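Local structure of probable oxidoreductase (Pseudomonas aeruginosa, 4B7C) at residues P36-I41 against V84-G89; Y95-L100 against G112-D117; C175-I180 against L194-A199. The protein is probably an NADP-dependent oxidoreductase of the medium-chain dehydrogenase/reductase family, with a GroES-like N-terminal domain and a Rossmann-fold cofactor domain. All blocks are in the same frame, centred on the assembly; numbering follows the deposited sequence.

Interaction 1. Residues P36-I41 against V84-G89; sequences PAEGQI and VSKHPG
At the edge of the GroES-like domain, a type II beta turn, A37 to Q40, leads into strand 41-49 and packs on the end of its antiparallel neighbour, strand 77-85. The ladder's last bridge is the non-hydrogen-bonded pair I41 and S85. Beyond it two backbone bonds continue the contact: K86 N gives its hydrogen to Q40 O at 2.9 Å, and G39 N to K86 O at 2.8 Å, the latter more bent (139° at the hydrogen). G39 takes the positive phi of the turn's third position, 77°. The K86 side chain, extended beyond CG, runs alongside the turn with its CB 3.6 Å from A37 O and ends on P36 O. Beside it P36 CG presses on V84 CG1 at 3.5 Å, the two side chains crossing at about a right angle. S85 OG accepts from H87 N in an ST turn and also bonds to F90 O, while I41 CG2 rests against S85 OG and H87 CB. The H87 ring turns its edge to G39 O, 3.5 Å from CD2. The lysine bond itself is short, K86 NZ to P36 O 2.7 Å, and nearly collinear with the carbonyl, 168° at the oxygen.

Interaction 2. Residues Y95-L100 against G112-D117; sequences YVNGAL and GFYKVD
N97 and Y114 form an antiparallel hydrogen-bonded pair of strands 95-97 and 114-116, and their side chains lie stacked, pointing the same way. The phenol supplies a flat floor: N97 CB sits over its face, 3.9 Å from the ring centroid and displaced toward the rim, while the amide lies almost parallel to the ring, with 13° between the planes. Both first torsions serve this overlap, since Y114 holds CG between its backbone N and carbonyl carbon (chi1 60°), and N97 carries CG opposite its own N. V116 CG1 meets N97 CB on the same face of the sheet. Behind the stack the backbones are joined by N97 N to Y114 O, nearly straight at 2.8 Å, and Y114 N to N97 O at 3.0 Å.

F113 is the large bump. Its ring settles over G98, whose CA lies 3.9 Å from the ring centroid and 13° from the ring normal; having no side chain, the glycine lets the ring approach the backbone. L100 CD2 closes on F113 CE2 at 3.5 Å, and V96 CG2 comes obliquely to F113 CD2, 4.1 Å away. Water 2 lies 2.8 Å from both N97 OD1 and G112 O, and water 1 links Y95 N to V116 O.

Strand 95-97 is flanked by strand 114-116 and by strand 77-85, to which V96 and G98 bond through G80 and G78. F113 also meets F106 and I41, connecting this corner with strands 105-108 and 41-49, whereas the V116 side packs on the loop residue Y126.

Interaction 3. Residues C175-I180 against L194-A199; sequences CRVVGI and LGFDGA
The D197 carboxylate takes the backbone hydrogen of V177: V177 N lies 2.8 Å from OD2 and the bond is nearly straight, 166° at the hydrogen. The oxygen is approached on its anti side, 18° out of the carboxylate plane. V177 O in turn receives G198 N at 3.2 Å and, through a weak, bent bond, D197 N. Two residues beyond V177, G179 N reaches G198 O at 2.9 Å, the regular parallel pairing of strands 176-181 and 198-201.

The V177 side chain meets F196: CG1 stands over the face of its ring, 4.1 Å from the centroid and shifted toward the rim. The same ring presents an edge to G179 N, which lies 3.5 Å from CD2; the missing side chain at G179 permits this close approach.

Farther out, the R176 guanidinium places one face over D197 CB, with NH1 3.8 Å away. Its charge is paired elsewhere, NH2 making a salt bridge to E214, while water 3 joins NH2 to D197 O. F196 is backed by L190 of helix 184-193, and V177 by A170 and R171 of helix 161-172. The chain leaves helix 184-193 at G195 with positive phi, then enters the edge strand: strand, helix and parallel strand make up a beta-alpha-beta crossover, here the second-to-third-strand unit of the Rossmann fold.

Interactions 1 and 2 belong to one continuous part of the GroES-like domain: their centres are 14 Å apart, and strands 77-85 and 95-97 are neighbours in its mixed sheet. They touch directly, I41 CD1 of interaction 1 packing 4.0 Å from F113 CD2 of interaction 2. Interaction 3 belongs to the Rossmann domain, on the opposite side of the chain's centre; its own centre lies 46 Å from that of interaction 1 and 32 Å from that of interaction 2, and even the nearest atoms of interactions 2 and 3 are about 20 Å apart. Interactions 1 and 2 involve antiparallel strands, interaction 3 parallel ones of the nucleotide-binding fold.

Interaction 1. Residues P36-I41 against V84-G89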
loop_
_atom_site.group_PDB
_atom_site.type_symbol
_atom_site.label_atom_id
_atom_site.label_comp_id
_atom_site.label_asym_id
_atom_site.label_seq_id
_atom_site.Cartn_x
_atom_site.Cartn_y
_atom_site.Cartn_z
ATOM N N PRO B 36 25.285 26.788 26.806
ATOM C CA PRO B 36 23.894 26.350 26.861
ATOM C C PRO B 36 23.081 27.179 27.836
ATOM O O PRO B 36 23.554 27.516 28.925
ATOM C CB PRO B 36 23.995 24.902 27.358
ATOM C CG PRO B 36 25.250 24.871 28.151
ATOM C CD PRO B 36 26.184 25.809 27.438
ATOM N N ALA B 37 21.851 27.469 27.450
ATOM C CA ALA B 37 20.888 28.070 28.361
ATOM C C ALA B 37 20.213 26.973 29.173
ATOM O O ALA B 37 20.381 25.786 28.905
ATOM C CB ALA B 37 19.835 28.860 27.589
ATOM N N GLU B 38 19.373 27.389 30.103
ATOM C CA GLU B 38 18.565 26.473 30.868
ATOM C C GLU B 38 17.735 25.533 29.973
ATOM O O GLU B 38 17.154 25.944 28.966
ATOM C CB GLU B 38 17.687 27.263 31.828
ATOM C CG GLU B 38 16.872 26.426 32.784
ATOM C CD GLU B 38 17.688 25.678 33.811
ATOM O OE1 GLU B 38 18.902 25.963 33.984
ATOM O OE2 GLU B 38 17.080 24.798 34.443
ATOM N N GLY B 39 17.696 24.259 30.345
ATOM C CA GLY B 39 16.993 23.229 29.563
ATOM C C GLY B 39 17.744 22.785 28.321
ATOM O O GLY B 39 17.240 21.999 27.515
ATOM N N GLN B 40 18.976 23.266 28.178
ATOM C CA GLN B 40 19.826 22.863 27.054
ATOM C C GLN B 40 21.051 22.072 27.503
ATOM O O GLN B 40 21.442 22.097 28.673
ATOM C CB GLN B 40 20.281 24.095 26.265
ATOM C CG GLN B 40 19.136 24.936 25.700
ATOM C CD GLN B 40 19.644 26.054 24.793
ATOM O OE1 GLN B 40 20.753 26.546 24.972
ATOM N NE2 GLN B 40 18.822 26.475 23.841
ATOM N N ILE B 41 21.669 21.399 26.540
ATOM C CA ILE B 41 22.972 20.769 26.738
ATOM C C ILE B 41 23.972 21.242 25.684
ATOM O O ILE B 41 23.596 21.714 24.603
ATOM C CB ILE B 41 22.894 19.239 26.731
ATOM C CG1 ILE B 41 22.482 18.704 25.357
ATOM C CG2 ILE B 41 21.942 18.757 27.833
ATOM C CD1 ILE B 41 22.545 17.191 25.278
ATOM N N VAL B 84 28.592 20.121 28.959
ATOM C CA VAL B 84 27.828 20.890 29.936
ATOM C C VAL B 84 26.362 20.562 29.789
ATOM O O VAL B 84 25.833 20.586 28.675
ATOM C CB VAL B 84 27.956 22.421 29.752
ATOM C CG1 VAL B 84 26.997 23.134 30.693
ATOM C CG2 VAL B 84 29.391 22.886 29.948
ATOM N N SER B 85 25.704 20.304 30.913
ATOM C CA SER B 85 24.262 20.091 30.936
ATOM C C SER B 85 23.528 21.028 31.879
ATOM O O SER B 85 23.904 21.193 33.035
ATOM C CB SER B 85 23.911 18.665 31.330
ATOM O OG SER B 85 22.501 18.530 31.443
ATOM N N LYS B 86 22.483 21.660 31.347
ATOM C CA LYS B 86 21.502 22.397 32.164
ATOM C C LYS B 86 20.118 21.755 32.012
ATOM O O LYS B 86 19.098 22.426 31.935
ATOM C CB LYS B 86 21.491 23.876 31.788
ATOM C CG LYS B 86 22.744 24.607 32.252
ATOM C CD LYS B 86 22.744 26.052 31.793
ATOM C CE LYS B 86 24.044 26.743 32.156
ATOM N NZ LYS B 86 24.110 28.067 31.524
ATOM N N HIS B 87 20.135 20.433 31.916
ATOM C CA HIS B 87 18.952 19.608 31.702
ATOM C C HIS B 87 19.046 18.421 32.634
ATOM O O HIS B 87 20.056 17.722 32.635
ATOM C CB HIS B 87 18.897 19.138 30.248
ATOM C CG HIS B 87 17.593 18.482 29.857
ATOM N ND1 HIS B 87 17.220 17.286 30.328
ATOM C CD2 HIS B 87 16.579 18.892 28.998
ATOM C CE1 HIS B 87 16.032 16.947 29.813
ATOM N NE2 HIS B 87 15.641 17.931 28.993
ATOM N N PRO B 88 18.000 18.178 33.438
ATOM C CA PRO B 88 18.049 17.112 34.473
ATOM C C PRO B 88 18.184 15.677 33.943
ATOM O O PRO B 88 18.570 14.787 34.679
ATOM C CB PRO B 88 16.725 17.262 35.222
ATOM C CG PRO B 88 15.881 18.180 34.420
ATOM C CD PRO B 88 16.697 18.863 33.381
ATOM N N GLY B 89 17.906 15.476 32.661
ATOM C CA GLY B 89 18.044 14.160 32.029
ATOM C C GLY B 89 19.454 13.765 31.622
ATOM O O GLY B 89 19.707 12.618 31.250
#

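Interaction 2. Residues Y95-L100 against G112-D117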
loop_
_atom_site.group_PDB
_atom_site.type_symbol
_atom_site.label_atom_id
_atom_site.label_comp_id
_atom_site.label_asym_id
_atom_site.label_seq_id
_atom_site.Cartn_x
_atom_site.Cartn_y
_atom_site.Cartn_z
ATOM N N TYR B 95 27.581 10.162 27.025
ATOM C CA TYR B 95 27.573 10.107 25.576
ATOM C C TYR B 95 26.133 9.971 25.112
ATOM O O TYR B 95 25.360 9.183 25.655
ATOM C CB TYR B 95 28.415 8.956 25.033
ATOM C CG TYR B 95 29.890 9.221 25.155
ATOM C CD1 TYR B 95 30.557 8.992 26.362
ATOM C CD2 TYR B 95 30.623 9.731 24.087
ATOM C CE1 TYR B 95 31.916 9.242 26.498
ATOM C CE2 TYR B 95 31.977 9.986 24.212
ATOM C CZ TYR B 95 32.617 9.740 25.422
ATOM O OH TYR B 95 33.964 9.986 25.550
ATOM N N VAL B 96 25.792 10.745 24.087
ATOM C CA VAL B 96 24.432 10.798 23.585
ATOM C C VAL B 96 24.351 10.594 22.072
ATOM O O VAL B 96 25.292 10.900 21.334
ATOM C CB VAL B 96 23.732 12.138 23.939
ATOM C CG1 VAL B 96 23.562 12.284 25.429
ATOM C CG2 VAL B 96 24.487 13.350 23.371
ATOM N N ASN B 97 23.208 10.063 21.643
ATOM C CA ASN B 97 22.800 9.990 20.239
ATOM C C ASN B 97 21.687 10.997 20.035
ATOM O O ASN B 97 20.773 11.100 20.844
ATOM C CB ASN B 97 22.298 8.585 19.885
ATOM C CG ASN B 97 21.762 8.477 18.459
ATOM O OD1 ASN B 97 20.787 9.139 18.093
ATOM N ND2 ASN B 97 22.373 7.611 17.664
ATOM N N GLY B 98 21.766 11.764 18.967
ATOM C CA GLY B 98 20.738 12.777 18.676
ATOM C C GLY B 98 21.017 13.526 17.394
ATOM O O GLY B 98 21.991 13.236 16.690
ATOM N N ALA B 99 20.140 14.474 17.076
ATOM C CA ALA B 99 20.305 15.321 15.902
ATOM C C ALA B 99 21.325 16.384 16.255
ATOM O O ALA B 99 20.974 17.482 16.674
ATOM C CB ALA B 99 18.962 15.959 15.487
ATOM N N LEU B 100 22.596 16.048 16.096
ATOM C CA LEU B 100 23.697 16.923 16.539
ATOM C C LEU B 100 24.095 17.982 15.510
ATOM O O LEU B 100 24.753 18.968 15.840
ATOM C CB LEU B 100 24.930 16.083 16.897
ATOM C CG LEU B 100 24.739 15.090 18.060
ATOM C CD1 LEU B 100 26.031 14.334 18.372
ATOM C CD2 LEU B 100 24.194 15.787 19.304
ATOM N N GLY B 112 14.574 14.246 21.628
ATOM C CA GLY B 112 14.755 12.961 20.940
ATOM C C GLY B 112 16.130 12.336 21.179
ATOM O O GLY B 112 16.455 11.301 20.600
ATOM N N PHE B 113 16.928 12.955 22.045
ATOM C CA PHE B 113 18.262 12.444 22.368
ATOM C C PHE B 113 18.154 11.268 23.330
ATOM O O PHE B 113 17.261 11.231 24.166
ATOM C CB PHE B 113 19.131 13.509 23.039
ATOM C CG PHE B 113 19.672 14.565 22.112
ATOM C CD1 PHE B 113 18.903 15.082 21.080
ATOM C CD2 PHE B 113 20.950 15.076 22.306
ATOM C CE1 PHE B 113 19.401 16.078 20.256
ATOM C CE2 PHE B 113 21.458 16.072 21.477
ATOM C CZ PHE B 113 20.679 16.572 20.452
ATOM N N TYR B 114 19.054 10.303 23.198
ATOM C CA TYR B 114 19.186 9.239 24.193
ATOM C C TYR B 114 20.647 8.935 24.504
ATOM O O TYR B 114 21.541 9.123 23.677
ATOM C CB TYR B 114 18.428 7.974 23.785
ATOM C CG TYR B 114 18.843 7.336 22.485
ATOM C CD1 TYR B 114 18.279 7.726 21.269
ATOM C CD2 TYR B 114 19.778 6.313 22.471
ATOM C CE1 TYR B 114 18.669 7.104 20.087
ATOM C CE2 TYR B 114 20.167 5.691 21.299
ATOM C CZ TYR B 114 19.611 6.097 20.106
ATOM O OH TYR B 114 20.024 5.477 18.935
ATOM N N LYS B 115 20.884 8.503 25.731
ATOM C CA LYS B 115 22.228 8.157 26.180
ATOM C C LYS B 115 22.677 6.839 25.585
ATOM O O LYS B 115 21.871 5.950 25.434
ATOM C CB LYS B 115 22.287 8.057 27.708
ATOM C CG LYS B 115 21.893 9.342 28.427
ATOM C CD LYS B 115 22.202 9.283 29.916
ATOM C CE LYS B 115 21.359 10.301 30.692
ATOM N NZ LYS B 115 21.789 10.642 32.073
ATOM N N VAL B 116 23.958 6.735 25.254
ATOM C CA VAL B 116 24.574 5.477 24.760
ATOM C C VAL B 116 25.804 5.108 25.600
ATOM O O VAL B 116 26.459 5.992 26.156
ATOM C CB VAL B 116 24.963 5.543 23.255
ATOM C CG1 VAL B 116 23.710 5.672 22.374
ATOM C CG2 VAL B 116 25.916 6.690 22.975
ATOM N N ASP B 117 26.074 3.803 25.719
ATOM C CA ASP B 117 27.151 3.274 26.584
ATOM C C ASP B 117 28.375 2.869 25.754
ATOM O O ASP B 117 28.369 1.818 25.132
ATOM C CB ASP B 117 26.625 2.065 27.384
ATOM C CG ASP B 117 27.613 1.566 28.459
ATOM O OD1 ASP B 117 28.773 2.021 28.511
ATOM O OD2 ASP B 117 27.206 0.699 29.260
HETATM O O HOH W 1 26.925 7.580 28.188
HETATM O O HOH W 2 18.261 10.120 18.777
#

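Interaction 3. Residues C175-I180 against L194-A199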
loop_
_atom_site.group_PDB
_atom_site.type_symbol
_atom_site.label_atom_id
_atom_site.label_comp_id
_atom_site.label_asym_id
_atom_site.label_seq_id
_atom_site.Cartn_x
_atom_site.Cartn_y
_atom_site.Cartn_z
ATOM N N CYS B 175 13.842 -17.176 7.911
ATOM C CA CYS B 175 13.379 -16.840 6.577
ATOM C C CYS B 175 14.401 -17.177 5.519
ATOM O O CYS B 175 15.599 -17.231 5.778
ATOM C CB CYS B 175 13.055 -15.347 6.468
ATOM S SG CYS B 175 11.873 -14.786 7.711
ATOM N N ARG B 176 13.906 -17.386 4.308
ATOM C CA ARG B 176 14.749 -17.359 3.132
ATOM C C ARG B 176 14.970 -15.898 2.778
ATOM O O ARG B 176 14.016 -15.149 2.567
ATOM C CB ARG B 176 14.109 -18.115 1.965
ATOM C CG ARG B 176 14.921 -18.020 0.689
ATOM C CD ARG B 176 14.381 -18.853 -0.465
ATOM N NE ARG B 176 15.223 -18.585 -1.630
ATOM C CZ ARG B 176 16.419 -19.134 -1.856
ATOM N NH1 ARG B 176 16.932 -20.041 -1.027
ATOM N NH2 ARG B 176 17.105 -18.778 -2.937
ATOM N N VAL B 177 16.235 -15.501 2.682
ATOM C CA VAL B 177 16.594 -14.100 2.520
ATOM C C VAL B 177 17.330 -13.826 1.211
ATOM O O VAL B 177 18.433 -14.332 0.976
ATOM C CB VAL B 177 17.466 -13.609 3.688
ATOM C CG1 VAL B 177 17.675 -12.109 3.595
ATOM C CG2 VAL B 177 16.840 -13.993 5.014
ATOM N N VAL B 178 16.722 -12.980 0.386
ATOM C CA VAL B 178 17.276 -12.611 -0.907
ATOM C C VAL B 178 17.507 -11.113 -0.976
ATOM O O VAL B 178 16.588 -10.300 -0.798
ATOM C CB VAL B 178 16.365 -13.064 -2.071
ATOM C CG1 VAL B 178 16.921 -12.600 -3.409
ATOM C CG2 VAL B 178 16.229 -14.577 -2.068
ATOM N N GLY B 179 18.747 -10.751 -1.264
ATOM C CA GLY B 179 19.137 -9.353 -1.381
ATOM C C GLY B 179 19.168 -8.874 -2.813
ATOM O O GLY B 179 19.443 -9.643 -3.733
ATOM N N ILE B 180 18.864 -7.598 -3.001
ATOM C CA ILE B 180 19.031 -6.944 -4.285
ATOM C C ILE B 180 20.030 -5.820 -4.090
ATOM O O ILE B 180 19.810 -4.922 -3.282
ATOM C CB ILE B 180 17.727 -6.330 -4.840
ATOM C CG1 ILE B 180 16.647 -7.405 -5.019
ATOM C CG2 ILE B 180 18.013 -5.634 -6.162
ATOM C CD1 ILE B 180 15.295 -6.839 -5.420
ATOM N N LEU B 194 27.426 -12.109 5.123
ATOM C CA LEU B 194 26.219 -11.849 5.933
ATOM C C LEU B 194 25.239 -13.014 6.000
ATOM O O LEU B 194 24.304 -13.003 6.805
ATOM C CB LEU B 194 25.490 -10.595 5.445
ATOM C CG LEU B 194 26.275 -9.289 5.479
ATOM C CD1 LEU B 194 25.386 -8.117 5.083
ATOM C CD2 LEU B 194 26.893 -9.060 6.851
ATOM N N GLY B 195 25.448 -14.020 5.160
ATOM C CA GLY B 195 24.628 -15.240 5.205
ATOM C C GLY B 195 23.288 -15.140 4.488
ATOM O O GLY B 195 22.384 -15.927 4.752
ATOM N N PHE B 196 23.151 -14.167 3.596
ATOM C CA PHE B 196 21.960 -14.092 2.737
ATOM C C PHE B 196 21.900 -15.388 1.922
ATOM O O PHE B 196 22.945 -15.903 1.500
ATOM C CB PHE B 196 22.027 -12.909 1.768
ATOM C CG PHE B 196 21.618 -11.575 2.360
ATOM C CD1 PHE B 196 22.120 -11.134 3.575
ATOM C CD2 PHE B 196 20.752 -10.731 1.663
ATOM C CE1 PHE B 196 21.752 -9.900 4.093
ATOM C CE2 PHE B 196 20.390 -9.493 2.175
ATOM C CZ PHE B 196 20.890 -9.078 3.392
ATOM N N ASP B 197 20.694 -15.906 1.705
ATOM C CA ASP B 197 20.507 -17.133 0.922
ATOM C C ASP B 197 20.811 -16.885 -0.536
ATOM O O ASP B 197 21.265 -17.773 -1.254
ATOM C CB ASP B 197 19.087 -17.663 1.060
ATOM C CG ASP B 197 18.809 -18.180 2.438
ATOM O OD1 ASP B 197 19.288 -19.284 2.750
ATOM O OD2 ASP B 197 18.124 -17.482 3.213
ATOM N N GLY B 198 20.553 -15.664 -0.967
ATOM C CA GLY B 198 20.847 -15.267 -2.326
ATOM C C GLY B 198 20.980 -13.774 -2.477
ATOM O O GLY B 198 20.541 -13.011 -1.623
ATOM N N ALA B 199 21.569 -13.360 -3.588
ATOM C CA ALA B 199 21.745 -11.949 -3.894
ATOM C C ALA B 199 21.647 -11.750 -5.384
ATOM O O ALA B 199 22.285 -12.465 -6.146
ATOM C CB ALA B 199 23.088 -11.448 -3.401
HETATM O O HOH W 3 20.182 -19.663 -3.197
#